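Local coordinates for HpcH/HpaI aldolase (Desulfitobacterium hafniense, PDB 3QZ6), which belongs to the HpcH/HpaI aldolase family and folds as a TIM barrel that pairs with a second copy of itself, at residues V210-A219 and A225-S236. Residues are numbered along the deposited sequence; the frame is centred on the assembly and turned at random.
Sequences VKGFFTAADA and AVERGAQMLLWS
Strands 210-215 and 232-237, the last two of an eight-stranded TIM barrel, lie side by side and parallel in this beta-alpha-beta unit. A regular ladder joins them: M232 N to K211 O, F213 N to M232 O (2.9 Å), L234 N to F213 O, T215 N to L234 O and S236 N to T215 O. G212 pairs with M232 where the strands run close, its CA only 3.0 Å from M232 O, and lacking a side chain it adds no bulk beside M232 CB.

On the barrel's inner face, F214 CD1 meets L234 CG at 3.5 Å, while the edge of the phenyl ring turns toward S236 O; M20 of strand 16-21 touches both side chains. F213 and T215 face outward, F213 to the connecting helix 223-227, T215 to loop residues K221 and M222. F213 CB lies 3.3 Å from A225 CB, the small alanine letting the helix come this near, and CG anti to the backbone N (chi1 -167°) sets the ring beside the same methyl. Y197 meets that ring edge-to-face.

The helix ends in a Schellman motif: A230 N bonds to A225 O and G229 N to V226 O, G229 supplying the positive phi. Lysine suits position 211 because its long chain reaches from the strand to the helix end, NZ donating to R228 O at 2.9 Å, while its charge pairs with D205.

Beyond strand 210-215 the chain curls around W235, whose broad indole offers both a face and an N-H. NE1 donates to A217 O (3.0 Å), approaching from above the carbonyl plane, 63° out of it. A219 CB rests over the five-membered ring, 4.0 Å from its centroid, and T215 CG2 meets the indole edge at CD1. The Y245 ring of the second subunit stacks on W235, and its OH hydrogen-bonds S236 OG.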
loop_
_atom_site.group_PDB
_atom_site.type_symbol
_atom_site.label_atom_id
_atom_site.label_comp_id
_atom_site.label_asym_id
_atom_site.label_seq_id
_atom_site.Cartn_x
_atom_site.Cartn_y
_atom_site.Cartn_z
ATOM N N VAL A 210 5.768 21.705 -21.083
ATOM C CA VAL A 210 4.782 20.636 -20.994
ATOM C C VAL A 210 3.728 20.940 -19.928
ATOM O O VAL A 210 4.035 21.449 -18.853
ATOM C CB VAL A 210 5.449 19.268 -20.714
ATOM C CG1 VAL A 210 4.405 18.217 -20.359
ATOM C CG2 VAL A 210 6.270 18.822 -21.907
ATOM N N LYS A 211 2.482 20.620 -20.236
ATOM C CA LYS A 211 1.389 20.852 -19.310
ATOM C C LYS A 211 1.097 19.595 -18.485
ATOM O O LYS A 211 1.021 18.494 -19.025
ATOM C CB LYS A 211 0.151 21.321 -20.086
ATOM C CG LYS A 211 0.311 22.745 -20.635
ATOM C CD LYS A 211 -0.812 23.155 -21.582
ATOM C CE LYS A 211 -0.831 22.286 -22.830
ATOM N NZ LYS A 211 -1.525 22.990 -23.952
ATOM N N GLY A 212 0.971 19.765 -17.173
ATOM C CA GLY A 212 0.682 18.650 -16.283
ATOM C C GLY A 212 -0.607 18.926 -15.539
ATOM O O GLY A 212 -1.102 20.053 -15.552
ATOM N N PHE A 213 -1.179 17.901 -14.920
ATOM C CA PHE A 213 -2.392 18.094 -14.132
ATOM C C PHE A 213 -2.500 17.031 -13.053
ATOM O O PHE A 213 -2.247 15.856 -13.306
ATOM C CB PHE A 213 -3.629 18.034 -15.023
ATOM C CG PHE A 213 -4.889 18.517 -14.347
ATOM C CD1 PHE A 213 -5.201 19.867 -14.324
ATOM C CD2 PHE A 213 -5.762 17.620 -13.749
ATOM C CE1 PHE A 213 -6.365 20.322 -13.708
ATOM C CE2 PHE A 213 -6.929 18.066 -13.128
ATOM C CZ PHE A 213 -7.231 19.422 -13.115
ATOM N N PHE A 214 -2.878 17.451 -11.854
ATOM C CA PHE A 214 -3.120 16.519 -10.766
ATOM C C PHE A 214 -4.584 16.441 -10.400
ATOM O O PHE A 214 -5.222 17.463 -10.147
ATOM C CB PHE A 214 -2.351 16.926 -9.513
ATOM C CG PHE A 214 -2.680 16.078 -8.308
ATOM C CD1 PHE A 214 -2.260 14.755 -8.242
ATOM C CD2 PHE A 214 -3.425 16.595 -7.257
ATOM C CE1 PHE A 214 -2.559 13.963 -7.124
ATOM C CE2 PHE A 214 -3.733 15.813 -6.147
ATOM C CZ PHE A 214 -3.294 14.490 -6.079
ATOM N N THR A 215 -5.110 15.225 -10.338
ATOM C CA THR A 215 -6.437 15.032 -9.775
ATOM C C THR A 215 -6.364 14.005 -8.649
ATOM O O THR A 215 -5.723 12.957 -8.780
ATOM C CB THR A 215 -7.484 14.683 -10.848
ATOM O OG1 THR A 215 -8.794 14.792 -10.281
ATOM C CG2 THR A 215 -7.265 13.286 -11.385
ATOM N N ALA A 216 -6.989 14.337 -7.526
ATOM C CA ALA A 216 -6.728 13.643 -6.269
ATOM C C ALA A 216 -7.528 12.370 -6.090
ATOM O O ALA A 216 -7.095 11.449 -5.387
ATOM C CB ALA A 216 -6.968 14.579 -5.085
ATOM N N ALA A 217 -8.696 12.314 -6.714
ATOM C CA ALA A 217 -9.601 11.200 -6.475
ATOM C C ALA A 217 -10.121 10.510 -7.739
ATOM O O ALA A 217 -9.856 9.317 -7.946
ATOM C CB ALA A 217 -10.764 11.645 -5.590
ATOM N N ASP A 218 -10.867 11.241 -8.570
ATOM C CA ASP A 218 -11.612 10.600 -9.661
ATOM C C ASP A 218 -10.906 10.648 -11.014
ATOM O O ASP A 218 -10.813 11.698 -11.641
ATOM C CB ASP A 218 -13.028 11.165 -9.777
ATOM C CG ASP A 218 -13.876 10.416 -10.804
ATOM O OD1 ASP A 218 -13.498 9.285 -11.196
ATOM O OD2 ASP A 218 -14.926 10.957 -11.215
ATOM N N ALA A 219 -10.432 9.489 -11.463
ATOM C CA ALA A 219 -9.634 9.396 -12.676
ATOM C C ALA A 219 -10.307 10.083 -13.871
ATOM O O ALA A 219 -9.634 10.679 -14.715
ATOM C CB ALA A 219 -9.332 7.943 -12.994
ATOM N N ALA A 225 -7.890 17.855 -18.524
ATOM C CA ALA A 225 -6.496 18.157 -18.836
ATOM C C ALA A 225 -6.091 17.541 -20.167
ATOM O O ALA A 225 -5.360 18.148 -20.961
ATOM C CB ALA A 225 -5.583 17.644 -17.713
ATOM N N VAL A 226 -6.558 16.322 -20.405
ATOM C CA VAL A 226 -6.226 15.616 -21.638
ATOM C C VAL A 226 -6.749 16.376 -22.866
ATOM O O VAL A 226 -6.039 16.521 -23.866
ATOM C CB VAL A 226 -6.747 14.165 -21.604
ATOM C CG1 VAL A 226 -6.675 13.524 -22.987
ATOM C CG2 VAL A 226 -5.946 13.344 -20.572
ATOM N N GLU A 227 -7.978 16.879 -22.776
ATOM C CA GLU A 227 -8.548 17.732 -23.834
ATOM C C GLU A 227 -7.633 18.905 -24.171
ATOM O O GLU A 227 -7.572 19.362 -25.316
ATOM C CB GLU A 227 -9.888 18.321 -23.383
ATOM C CG GLU A 227 -11.099 17.448 -23.592
ATOM C CD GLU A 227 -12.384 18.157 -23.194
ATOM O OE1 GLU A 227 -12.311 19.162 -22.449
ATOM O OE2 GLU A 227 -13.465 17.711 -23.631
ATOM N N ARG A 228 -6.938 19.408 -23.159
ATOM C CA ARG A 228 -6.146 20.616 -23.322
ATOM C C ARG A 228 -4.670 20.341 -23.619
ATOM O O ARG A 228 -3.849 21.250 -23.594
ATOM C CB ARG A 228 -6.329 21.519 -22.101
ATOM C CG ARG A 228 -7.711 22.168 -22.079
ATOM C CD ARG A 228 -8.086 22.723 -20.720
ATOM N NE ARG A 228 -9.399 23.360 -20.783
ATOM C CZ ARG A 228 -10.548 22.697 -20.872
ATOM N NH1 ARG A 228 -10.553 21.368 -20.906
ATOM N NH2 ARG A 228 -11.698 23.362 -20.934
ATOM N N GLY A 229 -4.346 19.088 -23.920
ATOM C CA GLY A 229 -3.015 18.740 -24.388
ATOM C C GLY A 229 -2.007 18.480 -23.279
ATOM O O GLY A 229 -0.805 18.451 -23.518
ATOM N N ALA A 230 -2.492 18.305 -22.059
ATOM C CA ALA A 230 -1.607 17.985 -20.939
ATOM C C ALA A 230 -1.000 16.597 -21.132
ATOM O O ALA A 230 -1.731 15.624 -21.300
ATOM C CB ALA A 230 -2.385 18.032 -19.647
ATOM N N GLN A 231 0.330 16.500 -21.107
ATOM C CA GLN A 231 0.991 15.198 -21.228
ATOM C C GLN A 231 1.362 14.573 -19.877
ATOM O O GLN A 231 1.454 13.343 -19.761
ATOM C CB GLN A 231 2.258 15.304 -22.071
ATOM C CG GLN A 231 2.067 15.739 -23.506
ATOM C CD GLN A 231 3.403 15.910 -24.206
ATOM O OE1 GLN A 231 3.875 17.030 -24.400
ATOM N NE2 GLN A 231 4.036 14.789 -24.565
HETATM N N MSE A 232 1.605 15.409 -18.869
HETATM C CA MSE A 232 1.985 14.906 -17.549
HETATM C C MSE A 232 0.753 14.706 -16.681
HETATM O O MSE A 232 0.261 15.647 -16.060
HETATM C CB MSE A 232 2.962 15.856 -16.849
HETATM C CG MSE A 232 4.404 15.708 -17.287
HETATM SE SE MSE A 232 5.195 13.988 -16.769
HETATM C CE MSE A 232 5.285 14.227 -14.832
ATOM N N LEU A 233 0.255 13.476 -16.637
ATOM C CA LEU A 233 -0.980 13.197 -15.920
ATOM C C LEU A 233 -0.658 12.523 -14.597
ATOM O O LEU A 233 -0.063 11.451 -14.576
ATOM C CB LEU A 233 -1.884 12.300 -16.765
ATOM C CG LEU A 233 -2.085 12.811 -18.196
ATOM C CD1 LEU A 233 -2.878 11.804 -19.028
ATOM C CD2 LEU A 233 -2.763 14.182 -18.190
ATOM N N LEU A 234 -1.065 13.163 -13.502
ATOM C CA LEU A 234 -0.758 12.698 -12.156
ATOM C C LEU A 234 -2.058 12.422 -11.409
ATOM O O LEU A 234 -2.815 13.341 -11.111
ATOM C CB LEU A 234 0.033 13.778 -11.413
ATOM C CG LEU A 234 0.502 13.402 -10.007
ATOM C CD1 LEU A 234 1.423 12.200 -10.083
ATOM C CD2 LEU A 234 1.215 14.583 -9.332
ATOM N N TRP A 235 -2.317 11.156 -11.102
ATOM C CA TRP A 235 -3.609 10.769 -10.532
ATOM C C TRP A 235 -3.470 10.075 -9.184
ATOM O O TRP A 235 -2.784 9.057 -9.065
ATOM C CB TRP A 235 -4.381 9.860 -11.503
ATOM C CG TRP A 235 -5.546 9.177 -10.845
ATOM C CD1 TRP A 235 -6.711 9.757 -10.432
ATOM C CD2 TRP A 235 -5.647 7.790 -10.508
ATOM N NE1 TRP A 235 -7.527 8.814 -9.850
ATOM C CE2 TRP A 235 -6.895 7.600 -9.888
ATOM C CE3 TRP A 235 -4.803 6.691 -10.670
ATOM C CZ2 TRP A 235 -7.313 6.357 -9.425
ATOM C CZ3 TRP A 235 -5.228 5.457 -10.210
ATOM C CH2 TRP A 235 -6.468 5.301 -9.606
ATOM N N SER A 236 -4.115 10.641 -8.172
ATOM C CA SER A 236 -4.257 9.987 -6.867
ATOM C C SER A 236 -2.919 9.584 -6.237
ATOM O O SER A 236 -1.912 10.290 -6.375
ATOM C CB SER A 236 -5.196 8.774 -6.988
ATOM O OG SER A 236 -5.572 8.284 -5.709
HETATM O O HOH W 1 1.594 19.212 -22.648
#